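Local coordinates for putative iron binding protein (Bordetella pertussis Tohama I, PDB 1Y9U) that probably binds ferric iron in the periplasm as the solute-binding component of a bacterial iron uptake system, at residues A[69-73]-A[74-78]; A[255-258]-A[259-262]; A[278-281]-A[282-285]; A[303-306]-A[307-311]; A[313-316]-A[317-320]. All blocks are in the same frame, centred on the assembly; numbering follows the deposited sequence.

Contact 1: residues A[69-73]-A[74-78]; sequences DLVNG and GVTQK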
loop_
_atom_site.group_PDB
_atom_site.type_symbol
_atom_site.label_atom_id
_atom_site.label_comp_id
_atom_site.label_asym_id
_atom_site.label_seq_id
_atom_site.Cartn_x
_atom_site.Cartn_y
_atom_site.Cartn_z
ATOM N N ASP A 69 -10.371 8.726 5.889
ATOM C CA ASP A 69 -11.553 8.513 6.717
ATOM C C ASP A 69 -11.312 8.980 8.154
ATOM O O ASP A 69 -12.222 9.514 8.793
ATOM C CB ASP A 69 -11.990 7.046 6.698
ATOM C CG ASP A 69 -12.723 6.665 5.418
ATOM O OD1 ASP A 69 -13.083 5.478 5.295
ATOM O OD2 ASP A 69 -12.949 7.460 4.485
ATOM N N LEU A 70 -10.101 8.778 8.678
ATOM C CA LEU A 70 -9.777 9.274 10.019
ATOM C C LEU A 70 -9.816 10.798 10.057
ATOM O O LEU A 70 -10.360 11.389 10.995
ATOM C CB LEU A 70 -8.393 8.805 10.478
ATOM C CG LEU A 70 -8.189 7.303 10.632
ATOM C CD1 LEU A 70 -6.725 6.979 10.880
ATOM C CD2 LEU A 70 -9.064 6.736 11.739
ATOM N N VAL A 71 -9.266 11.434 9.030
ATOM C CA VAL A 71 -9.199 12.894 8.958
ATOM C C VAL A 71 -10.613 13.457 8.844
ATOM O O VAL A 71 -11.012 14.332 9.622
ATOM C CB VAL A 71 -8.292 13.364 7.800
ATOM C CG1 VAL A 71 -8.329 14.883 7.656
ATOM C CG2 VAL A 71 -6.863 12.886 8.053
ATOM N N ASN A 72 -11.376 12.921 7.897
ATOM C CA ASN A 72 -12.753 13.358 7.686
ATOM C C ASN A 72 -13.656 13.028 8.877
ATOM O O ASN A 72 -14.641 13.742 9.134
ATOM C CB ASN A 72 -13.330 12.750 6.404
ATOM C CG ASN A 72 -12.728 13.341 5.147
ATOM O OD1 ASN A 72 -12.863 12.770 4.062
ATOM N ND2 ASN A 72 -12.049 14.478 5.278
ATOM N N GLY A 73 -13.314 11.977 9.619
ATOM C CA GLY A 73 -14.059 11.565 10.794
ATOM C C GLY A 73 -13.770 12.352 12.068
ATOM O O GLY A 73 -14.374 12.073 13.114
ATOM N N GLY A 74 -12.819 13.288 11.999
ATOM C CA GLY A 74 -12.550 14.248 13.066
ATOM C C GLY A 74 -11.667 13.770 14.203
ATOM O O GLY A 74 -11.659 14.372 15.287
ATOM N N VAL A 75 -10.897 12.705 13.980
ATOM C CA VAL A 75 -10.110 12.097 15.054
ATOM C C VAL A 75 -8.606 12.324 14.900
ATOM O O VAL A 75 -7.810 11.678 15.573
ATOM C CB VAL A 75 -10.422 10.591 15.212
ATOM C CG1 VAL A 75 -11.912 10.385 15.535
ATOM C CG2 VAL A 75 -10.022 9.779 13.980
ATOM N N THR A 76 -8.252 13.265 14.031
ATOM C CA THR A 76 -6.871 13.724 13.864
ATOM C C THR A 76 -6.721 15.226 14.115
ATOM O O THR A 76 -7.717 15.967 14.172
ATOM C CB THR A 76 -6.352 13.399 12.424
ATOM O OG1 THR A 76 -6.977 14.243 11.444
ATOM C CG2 THR A 76 -6.698 11.964 11.997
ATOM N N GLN A 77 -5.471 15.664 14.252
ATOM C CA GLN A 77 -5.141 17.084 14.226
ATOM C C GLN A 77 -3.956 17.374 13.307
ATOM O O GLN A 77 -3.121 16.494 13.029
ATOM C CB GLN A 77 -4.836 17.611 15.641
ATOM C CG GLN A 77 -3.584 17.024 16.261
ATOM C CD GLN A 77 -3.382 17.502 17.687
ATOM O OE1 GLN A 77 -3.499 16.728 18.624
ATOM N NE2 GLN A 77 -3.063 18.774 17.841
ATOM N N LYS A 78 -3.902 18.617 12.851
ATOM C CA LYS A 78 -2.861 19.142 11.982
ATOM C C LYS A 78 -1.588 19.332 12.787
ATOM O O LYS A 78 -1.646 19.722 13.944
ATOM C CB LYS A 78 -3.322 20.482 11.394
ATOM C CG LYS A 78 -4.461 20.336 10.397
ATOM C CD LYS A 78 -4.979 21.661 9.916
ATOM C CE LYS A 78 -6.302 21.482 9.213
ATOM N NZ LYS A 78 -6.537 22.561 8.215
HETATM O O HOH W 1 -9.636 15.042 11.875
#
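G74, T76 and L70 carry the turn by which helix 64-72 hands the chain on to the short, weakly bonded strand about 76-77. G74 has positive phi (83°), and its N-H goes back to V71 O at 3.2 Å. One residue on, V75 N reaches L70 O in a nearly straight but weak bond of 3.3 Å. Together these two bonds and the glycine form a Schellman motif, a common C-terminal cap of alpha-helices, and the chain then turns back past the side of the last helical turn. T76 lies against that side. Its OG1 sits between the backbone N and the carbonyl carbon (chi1 72°), which brings the hydroxyl to 3.7 Å from V71 CG2, while the methyl CG2 rests 3.9 Å from L70 CB. A water extends the cap: it donates to V71 O (2.7 Å) and accepts from T76 N (3.1 Å), so V71 O is gripped by both the glycine N-H and the water. On the buried side, L70 CD2 and V75 CG2 meet obliquely at 3.9 Å. Both of these side chains also pack on L44 of helix 43-50 and L59 of strand 58-62. R48 binds G73 O, and backbone bonds from V75 to A246 and from Q77 to V244 lead the chain out of the cap toward strand 237-245.

Contact 2: residues A[255-258]-A[259-262]; sequences VKLL and EYLV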
loop_
_atom_site.group_PDB
_atom_site.type_symbol
_atom_site.label_atom_id
_atom_site.label_comp_id
_atom_site.label_asym_id
_atom_site.label_seq_id
_atom_site.Cartn_x
_atom_site.Cartn_y
_atom_site.Cartn_z
ATOM N N VAL A 255 4.367 13.693 18.146
ATOM C CA VAL A 255 5.125 14.239 17.025
ATOM C C VAL A 255 6.523 13.620 17.008
ATOM O O VAL A 255 7.017 13.270 15.949
ATOM C CB VAL A 255 5.169 15.792 17.047
ATOM C CG1 VAL A 255 6.045 16.350 15.924
ATOM C CG2 VAL A 255 3.762 16.358 16.928
ATOM N N LYS A 256 7.141 13.430 18.175
ATOM C CA LYS A 256 8.452 12.792 18.229
ATOM C C LYS A 256 8.401 11.387 17.646
ATOM O O LYS A 256 9.274 10.983 16.893
ATOM C CB LYS A 256 8.985 12.744 19.664
ATOM C CG LYS A 256 9.418 14.085 20.221
ATOM C CD LYS A 256 10.025 13.940 21.602
ATOM C CE LYS A 256 10.783 15.211 22.002
ATOM N NZ LYS A 256 10.890 15.399 23.470
ATOM N N LEU A 257 7.370 10.634 17.997
ATOM C CA LEU A 257 7.218 9.279 17.469
ATOM C C LEU A 257 6.988 9.288 15.962
ATOM O O LEU A 257 7.612 8.525 15.242
ATOM C CB LEU A 257 6.093 8.532 18.178
ATOM C CG LEU A 257 5.791 7.119 17.673
ATOM C CD1 LEU A 257 7.019 6.239 17.817
ATOM C CD2 LEU A 257 4.620 6.561 18.459
ATOM N N LEU A 258 6.135 10.176 15.477
ATOM C CA LEU A 258 5.854 10.197 14.052
ATOM C C LEU A 258 7.104 10.620 13.270
ATOM O O LEU A 258 7.416 10.064 12.224
ATOM C CB LEU A 258 4.651 11.089 13.789
ATOM C CG LEU A 258 4.085 11.204 12.386
ATOM C CD1 LEU A 258 3.684 9.849 11.897
ATOM C CD2 LEU A 258 2.897 12.150 12.403
ATOM N N GLU A 259 7.854 11.584 13.798
ATOM C CA GLU A 259 9.107 11.984 13.174
ATOM C C GLU A 259 10.119 10.835 13.200
ATOM O O GLU A 259 10.870 10.633 12.249
ATOM C CB GLU A 259 9.676 13.253 13.854
ATOM C CG GLU A 259 8.834 14.479 13.562
ATOM C CD GLU A 259 9.244 15.736 14.302
ATOM O OE1 GLU A 259 9.932 15.600 15.342
ATOM O OE2 GLU A 259 8.883 16.833 13.835
ATOM N N TYR A 260 10.152 10.067 14.283
ATOM C CA TYR A 260 11.018 8.893 14.362
ATOM C C TYR A 260 10.660 7.874 13.265
ATOM O O TYR A 260 11.530 7.269 12.653
ATOM C CB TYR A 260 10.912 8.232 15.747
ATOM C CG TYR A 260 11.511 6.858 15.797
ATOM C CD1 TYR A 260 12.874 6.675 15.800
ATOM C CD2 TYR A 260 10.704 5.732 15.779
ATOM C CE1 TYR A 260 13.428 5.421 15.833
ATOM C CE2 TYR A 260 11.237 4.475 15.814
ATOM C CZ TYR A 260 12.604 4.309 15.834
ATOM O OH TYR A 260 13.158 3.045 15.872
ATOM N N LEU A 261 9.370 7.714 13.021
ATOM C CA LEU A 261 8.898 6.713 12.062
ATOM C C LEU A 261 9.327 6.992 10.622
ATOM O O LEU A 261 9.368 6.060 9.812
ATOM C CB LEU A 261 7.374 6.533 12.139
ATOM C CG LEU A 261 6.859 5.839 13.410
ATOM C CD1 LEU A 261 5.358 5.947 13.517
ATOM C CD2 LEU A 261 7.287 4.397 13.492
ATOM N N VAL A 262 9.687 8.237 10.311
ATOM C CA VAL A 262 10.272 8.584 8.997
ATOM C C VAL A 262 11.792 8.778 9.010
ATOM O O VAL A 262 12.378 9.113 7.983
ATOM C CB VAL A 262 9.584 9.807 8.351
ATOM C CG1 VAL A 262 8.089 9.522 8.232
ATOM C CG2 VAL A 262 9.892 11.092 9.093
#
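The Y260 ring has the carbonyl oxygen of the preceding turn, L257 O, at its edge and near its plane, while L257 CD1 approaches ring atom CD2 to 4.2 Å. Beyond the two segments the ring meets that of F26, the planes about 50° apart, and its OH makes a weak bond to L22 O. The other flat group, the carboxylate of E259, lies against V255: CD and OE2 are each close to CG1, the latter at 3.6 Å. This follows from CG being turned anti to the carbonyl carbon (chi1 -69°) with the chain extended beyond it, which carries the acid back along the helix and past V255 O, only 3.2 Å from E259 CG. The same oxygen, OE2, is hydrogen-bonded to S81 OG, which helps to fix the carboxylate.

The backbone carries i to i+4 bonds. E259 N to V255 O, 2.9 Å long, is nearly straight; those of Y260 to K256 and L261 to L257 are of like length but more bent. The series fades at the end of the helix, where V262 N to L258 O has stretched to a weak 3.5 Å. L261 turns back over its bonding partner, CG standing 3.3 Å from L257 O.

Helix 251-261 packs against helices 20-30 and 82-87 and strand 100-112. L257, Y260 and L261 face helix 20-30; L258 and V262 pack on L84 of helix 82-87 and, with L261, on strand 100-112, at Y100 and L102.

Contact 3: residues A[278-281]-A[282-285]; sequences PVRA and GVKL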
loop_
_atom_site.group_PDB
_atom_site.type_symbol
_atom_site.label_atom_id
_atom_site.label_comp_id
_atom_site.label_asym_id
_atom_site.label_seq_id
_atom_site.Cartn_x
_atom_site.Cartn_y
_atom_site.Cartn_z
ATOM N N PRO A 278 10.150 1.889 1.418
ATOM C CA PRO A 278 10.150 3.015 2.353
ATOM C C PRO A 278 9.758 4.318 1.679
ATOM O O PRO A 278 10.045 4.527 0.515
ATOM C CB PRO A 278 11.590 3.077 2.851
ATOM C CG PRO A 278 12.372 2.171 2.017
ATOM C CD PRO A 278 11.492 1.360 1.160
ATOM N N VAL A 279 9.109 5.195 2.422
ATOM C CA VAL A 279 8.807 6.528 1.886
ATOM C C VAL A 279 10.045 7.433 1.811
ATOM O O VAL A 279 10.147 8.275 0.933
ATOM C CB VAL A 279 7.668 7.224 2.698
ATOM C CG1 VAL A 279 8.107 7.620 4.110
ATOM C CG2 VAL A 279 7.134 8.426 1.957
ATOM N N ARG A 280 10.965 7.269 2.757
ATOM C CA ARG A 280 12.144 8.122 2.849
ATOM C C ARG A 280 13.162 7.718 1.800
ATOM O O ARG A 280 13.501 6.540 1.683
ATOM C CB ARG A 280 12.756 7.977 4.239
ATOM C CG ARG A 280 13.978 8.833 4.505
ATOM C CD ARG A 280 14.706 8.410 5.742
ATOM N NE ARG A 280 15.857 9.276 6.031
ATOM C CZ ARG A 280 15.833 10.352 6.797
ATOM N NH1 ARG A 280 14.744 10.702 7.421
ATOM N NH2 ARG A 280 16.937 11.088 6.932
ATOM N N ALA A 281 13.678 8.695 1.046
ATOM C CA ALA A 281 14.738 8.442 0.076
ATOM C C ALA A 281 16.020 7.935 0.756
ATOM O O ALA A 281 16.335 8.336 1.881
ATOM C CB ALA A 281 15.054 9.723 -0.695
ATOM N N GLY A 282 16.778 7.096 0.064
ATOM C CA GLY A 282 18.074 6.676 0.529
ATOM C C GLY A 282 18.083 5.661 1.635
ATOM O O GLY A 282 19.057 5.541 2.366
ATOM N N VAL A 283 17.004 4.908 1.764
ATOM C CA VAL A 283 16.900 3.825 2.718
ATOM C C VAL A 283 17.239 2.484 2.070
ATOM O O VAL A 283 16.764 2.179 0.972
ATOM C CB VAL A 283 15.486 3.784 3.310
ATOM C CG1 VAL A 283 15.267 2.555 4.159
ATOM C CG2 VAL A 283 15.248 5.048 4.118
ATOM N N LYS A 284 18.082 1.719 2.746
ATOM C CA LYS A 284 18.479 0.396 2.264
ATOM C C LYS A 284 17.245 -0.483 2.118
ATOM O O LYS A 284 16.453 -0.632 3.055
ATOM C CB LYS A 284 19.467 -0.264 3.224
ATOM C CG LYS A 284 19.911 -1.663 2.814
ATOM C CD LYS A 284 20.960 -1.660 1.739
ATOM C CE LYS A 284 21.624 -3.046 1.603
ATOM N NZ LYS A 284 22.968 -2.995 0.942
ATOM N N LEU A 285 17.112 -1.068 0.932
ATOM C CA LEU A 285 15.996 -1.942 0.630
ATOM C C LEU A 285 16.348 -3.396 0.899
ATOM O O LEU A 285 17.507 -3.807 0.774
ATOM C CB LEU A 285 15.647 -1.835 -0.857
ATOM C CG LEU A 285 15.324 -0.434 -1.397
ATOM C CD1 LEU A 285 15.149 -0.480 -2.912
ATOM C CD2 LEU A 285 14.092 0.163 -0.754
#
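P278 and V283 face each other across the loop, the proline ring meeting the valine obliquely with CG 3.6 Å from V283 CG1. V283 has CG1 anti to its own N (chi1 172°), which sends that methyl to the proline and leaves CG2 for R280. There it touches R280 CD at 3.8 Å and lies 3.3 Å from R280 O, the arginine chain crossing the valine at about a right angle. Next to the valine, at CD of the same ring, comes L285, which crosses the ring roughly perpendicularly; the approach of CD2 to P278 CD, 3.4 Å, is tighter than usual for carbons. The contacts are apolar, and beta-sheet pairing ends here: strand 277-278, which pairs with strand 100-112, gives way to an irregular connection leading to helix 287-291. G282, with phi 76°, makes the bend that returns V283 toward the proline. Residues 280-284 also touch a crystal neighbour, which may influence them. Further out, helix 264-273 packs against the loop. Q267 touches P278 and binds R280 N through OE1, T268 packs on V283, and E264 on R280. The arginine is extended from CG to NE, which carries its guanidinium away from the valine to V262 O, bonded by NH1. The side chain of P278 is about 10 Å from that of Y199, an iron ligand of this protein, with no iron in this chain.

Contact 4: residues A[303-306]-A[307-311]; sequences AEIA and KYRKQ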
loop_
_atom_site.group_PDB
_atom_site.type_symbol
_atom_site.label_atom_id
_atom_site.label_comp_id
_atom_site.label_asym_id
_atom_site.label_seq_id
_atom_site.Cartn_x
_atom_site.Cartn_y
_atom_site.Cartn_z
ATOM N N ALA A 303 -4.299 11.131 -2.344
ATOM C CA ALA A 303 -5.636 11.524 -1.922
ATOM C C ALA A 303 -6.680 11.383 -3.047
ATOM O O ALA A 303 -7.842 11.141 -2.757
ATOM C CB ALA A 303 -5.640 12.931 -1.352
ATOM N N GLU A 304 -6.241 11.516 -4.297
ATOM C CA GLU A 304 -7.102 11.286 -5.479
ATOM C C GLU A 304 -7.708 9.883 -5.510
ATOM O O GLU A 304 -8.809 9.675 -6.039
ATOM C CB GLU A 304 -6.339 11.555 -6.789
ATOM C CG GLU A 304 -5.936 13.004 -7.004
ATOM C CD GLU A 304 -7.091 13.858 -7.502
ATOM O OE1 GLU A 304 -7.777 14.454 -6.664
ATOM O OE2 GLU A 304 -7.315 13.904 -8.728
ATOM N N ILE A 305 -6.987 8.906 -4.976
ATOM C CA ILE A 305 -7.498 7.538 -4.919
ATOM C C ILE A 305 -8.759 7.488 -4.048
ATOM O O ILE A 305 -9.758 6.864 -4.401
ATOM C CB ILE A 305 -6.407 6.573 -4.396
ATOM C CG1 ILE A 305 -5.293 6.439 -5.418
ATOM C CG2 ILE A 305 -6.990 5.216 -4.048
ATOM C CD1 ILE A 305 -4.019 5.926 -4.806
ATOM N N ALA A 306 -8.725 8.182 -2.917
ATOM C CA ALA A 306 -9.879 8.263 -2.046
ATOM C C ALA A 306 -11.029 9.024 -2.711
ATOM O O ALA A 306 -12.178 8.614 -2.585
ATOM C CB ALA A 306 -9.496 8.928 -0.717
ATOM N N LYS A 307 -10.705 10.093 -3.431
ATOM C CA LYS A 307 -11.702 10.907 -4.151
ATOM C C LYS A 307 -12.508 10.085 -5.156
ATOM O O LYS A 307 -13.696 10.292 -5.280
ATOM C CB LYS A 307 -11.017 12.068 -4.902
ATOM C CG LYS A 307 -11.943 12.977 -5.757
ATOM C CD LYS A 307 -11.190 14.099 -6.494
ATOM C CE LYS A 307 -12.097 14.862 -7.503
ATOM N NZ LYS A 307 -11.491 16.149 -7.994
ATOM N N TYR A 308 -11.845 9.182 -5.884
ATOM C CA TYR A 308 -12.469 8.440 -6.984
ATOM C C TYR A 308 -12.823 6.994 -6.613
ATOM O O TYR A 308 -13.246 6.229 -7.487
ATOM C CB TYR A 308 -11.554 8.452 -8.216
ATOM C CG TYR A 308 -11.470 9.782 -8.911
ATOM C CD1 TYR A 308 -10.398 10.640 -8.701
ATOM C CD2 TYR A 308 -12.470 10.192 -9.788
ATOM C CE1 TYR A 308 -10.316 11.863 -9.347
ATOM C CE2 TYR A 308 -12.398 11.423 -10.435
ATOM C CZ TYR A 308 -11.319 12.251 -10.208
ATOM O OH TYR A 308 -11.228 13.481 -10.840
ATOM N N ARG A 309 -12.706 6.617 -5.343
ATOM C CA ARG A 309 -12.854 5.230 -4.902
ATOM C C ARG A 309 -14.244 4.664 -5.164
ATOM O O ARG A 309 -14.389 3.564 -5.691
ATOM C CB ARG A 309 -12.484 5.037 -3.411
ATOM C CG ARG A 309 -12.023 3.615 -3.113
ATOM C CD ARG A 309 -10.607 3.362 -3.622
ATOM N NE ARG A 309 -9.933 2.184 -3.106
ATOM C CZ ARG A 309 -9.206 2.125 -1.993
ATOM N NH1 ARG A 309 -9.067 3.187 -1.202
ATOM N NH2 ARG A 309 -8.589 1.000 -1.687
ATOM N N LYS A 310 -15.264 5.420 -4.781
ATOM C CA LYS A 310 -16.635 4.951 -4.945
ATOM C C LYS A 310 -16.984 4.859 -6.436
ATOM O O LYS A 310 -17.561 3.868 -6.861
ATOM C CB LYS A 310 -17.616 5.865 -4.209
ATOM C CG LYS A 310 -19.061 5.369 -4.184
ATOM C CD LYS A 310 -20.053 6.493 -3.852
ATOM C CE LYS A 310 -19.902 6.988 -2.411
ATOM N NZ LYS A 310 -20.872 8.071 -2.042
ATOM N N GLN A 311 -16.578 5.835 -7.233
ATOM C CA GLN A 311 -16.775 5.800 -8.680
ATOM C C GLN A 311 -16.110 4.555 -9.295
ATOM O O GLN A 311 -16.669 3.893 -10.158
ATOM C CB GLN A 311 -16.217 7.065 -9.350
ATOM C CG GLN A 311 -16.625 7.210 -10.829
ATOM C CD GLN A 311 -16.142 8.479 -11.504
ATOM O OE1 GLN A 311 -15.575 9.365 -10.862
ATOM N NE2 GLN A 311 -16.349 8.558 -12.810
HETATM O O HOH W 2 -14.892 7.986 -3.328
#
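E304 lies alongside both K307 and Y308, one turn further on, and its conformation decides how. With chi2 at -79° its chain folds at CG, and the carboxylate is turned toward K307 and Y308: OE1 is 3.4 Å from K307 CD, and OE2 lies in the plane of the Y308 ring at its edge, 3.7 Å from CE1. The carboxylate and ring planes are nearly perpendicular, 89° apart. The first torsion of K307 sets CG over one face of the same ring, offset toward the rim, and the chain then runs on extended. R309 is bent at chi2 (75°), which lays the aliphatic part along I305, CD and NH1 each 4.1 Å from I305 CG2; the isoleucine methyl is over one face of the guanidinium.

In the backbone, K307 N and Y308 N bond to A303 O and E304 O, both at 3.1 Å. The bonding weakens at R309 N, bound to A306 O, and lapses at K310 N and Q311 N, where helix 303-318 kinks; a water donates to A306 O (2.9 Å) and accepts from K310 N. I305, Y308 and R309 face helix 142-155, while A303 and I305 face helix 64-72.

E304 and K307 bring opposite charges near, NZ 4.3 Å from OE1, beyond a salt bridge, so the attraction is probably modest. R309 makes a salt bridge to D63 and hydrogen bonds to T145 OG1 and P142 O; its side chain is about 7 Å from that of Y143, an iron ligand in this protein, though no iron is bound here, and its positive charge may influence the site.

Contact 5: residues A[313-316]-A[317-320]; sequences SELV and DKVG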
loop_
_atom_site.group_PDB
_atom_site.type_symbol
_atom_site.label_atom_id
_atom_site.label_comp_id
_atom_site.label_asym_id
_atom_site.label_seq_id
_atom_site.Cartn_x
_atom_site.Cartn_y
_atom_site.Cartn_z
ATOM N N SER A 313 -15.369 1.633 -7.733
ATOM C CA SER A 313 -16.094 0.453 -7.316
ATOM C C SER A 313 -17.366 0.272 -8.160
ATOM O O SER A 313 -17.749 -0.845 -8.542
ATOM C CB SER A 313 -16.469 0.521 -5.830
ATOM O OG SER A 313 -17.254 -0.580 -5.433
ATOM N N GLU A 314 -18.029 1.387 -8.430
ATOM C CA GLU A 314 -19.265 1.329 -9.202
ATOM C C GLU A 314 -18.967 0.939 -10.648
ATOM O O GLU A 314 -19.766 0.211 -11.253
ATOM C CB GLU A 314 -20.077 2.620 -9.033
ATOM C CG GLU A 314 -20.708 2.654 -7.643
ATOM C CD GLU A 314 -21.237 4.005 -7.166
ATOM O OE1 GLU A 314 -21.200 5.002 -7.921
ATOM O OE2 GLU A 314 -21.705 4.048 -6.002
ATOM N N LEU A 315 -17.827 1.369 -11.195
ATOM C CA LEU A 315 -17.439 0.970 -12.556
ATOM C C LEU A 315 -17.127 -0.532 -12.617
ATOM O O LEU A 315 -17.501 -1.231 -13.548
ATOM C CB LEU A 315 -16.236 1.763 -13.058
ATOM C CG LEU A 315 -16.392 3.041 -13.863
ATOM C CD1 LEU A 315 -15.032 3.430 -14.394
ATOM C CD2 LEU A 315 -17.406 2.909 -15.000
ATOM N N VAL A 316 -16.422 -1.045 -11.623
ATOM C CA VAL A 316 -16.130 -2.460 -11.553
ATOM C C VAL A 316 -17.423 -3.280 -11.570
ATOM O O VAL A 316 -17.529 -4.281 -12.284
ATOM C CB VAL A 316 -15.262 -2.756 -10.298
ATOM C CG1 VAL A 316 -15.200 -4.259 -9.998
ATOM C CG2 VAL A 316 -13.848 -2.176 -10.450
ATOM N N ASP A 317 -18.426 -2.816 -10.827
ATOM C CA ASP A 317 -19.722 -3.491 -10.787
ATOM C C ASP A 317 -20.494 -3.370 -12.112
ATOM O O ASP A 317 -21.099 -4.354 -12.559
ATOM C CB ASP A 317 -20.572 -2.969 -9.638
ATOM C CG ASP A 317 -21.685 -3.889 -9.289
ATOM O OD1 ASP A 317 -21.431 -5.078 -8.965
ATOM O OD2 ASP A 317 -22.860 -3.496 -9.297
ATOM N N LYS A 318 -20.413 -2.201 -12.744
ATOM C CA LYS A 318 -21.072 -1.953 -14.032
ATOM C C LYS A 318 -20.645 -2.975 -15.062
ATOM O O LYS A 318 -21.459 -3.517 -15.797
ATOM C CB LYS A 318 -20.729 -0.548 -14.537
ATOM C CG LYS A 318 -21.395 -0.165 -15.881
ATOM C CD LYS A 318 -20.933 1.179 -16.403
ATOM C CE LYS A 318 -21.726 1.583 -17.650
ATOM N NZ LYS A 318 -21.217 2.833 -18.222
ATOM N N VAL A 319 -19.350 -3.251 -15.120
ATOM C CA VAL A 319 -18.812 -4.165 -16.114
ATOM C C VAL A 319 -18.923 -5.644 -15.727
ATOM O O VAL A 319 -18.552 -6.519 -16.525
ATOM C CB VAL A 319 -17.353 -3.815 -16.530
ATOM C CG1 VAL A 319 -17.213 -2.350 -16.881
ATOM C CG2 VAL A 319 -16.346 -4.213 -15.473
ATOM N N GLY A 320 -19.382 -5.935 -14.518
ATOM C CA GLY A 320 -19.517 -7.310 -14.061
ATOM C C GLY A 320 -18.155 -8.000 -14.038
ATOM O O GLY A 320 -18.010 -9.136 -14.452
#
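This is a local contact along the last turns of helix 303-318, where the helix ends and the chain leaves it at G320. Backbone bonds bind the two segments: D317 N to S313 O, K318 N to E314 O at 2.9 Å, and V319 N to L315 O at 3.2 Å. G320, at phi 62°, completes a Schellman motif, and G320 N bonds to D317 O at 3.0 Å. Side chains meet more loosely. L315 and K318 run side by side in the same direction, CD2 of the leucine 4.2 Å from CD of the lysine, whose fully extended chain carries its amine past the leucine. V319 lies over the last carbonyls: chi1 -49° sets CG2 between its N and carbonyl carbon, 3.4 Å from V316 O, and CG1 at 3.5 Å from L315 O. L315 and V319 also pack on helix 157-170, through T160 and L164 and through E161 and R165. V316 turns the other way, to Q140 and F321.

K318 NZ forms a salt bridge with E161, and K168 NZ binds both V319 O and G320 O. The latter lysine may help to offset the partial negative charge at the helix C-terminus. With S313 OG bonded to Q140, polar links join the last turns of the helix to helix 157-170 and, from S313, to the loop with Q140.

In the fold
Along the chain the contacts come in numerical order. Contacts 4 and 5 adjoin on helix 303-318, centres about 14 Å apart. Contacts 2 and 3 touch through the bond between V262 O and R280 NH1, their centres about 15 Å apart. Contact 1, joined to the mixed sheet through strand 237-245, is about 18 Å from contact 2 and 17 Å from contact 4, between centres. Contacts 2 and 5 lie farthest apart, about 40 Å, across the chain's centre. R309 and P278 have side chains about 7 Å from that of Y143 and 10 Å from that of Y199, tyrosines that bind iron in this protein, consistent with a site between parts of a periplasmic binding protein fold.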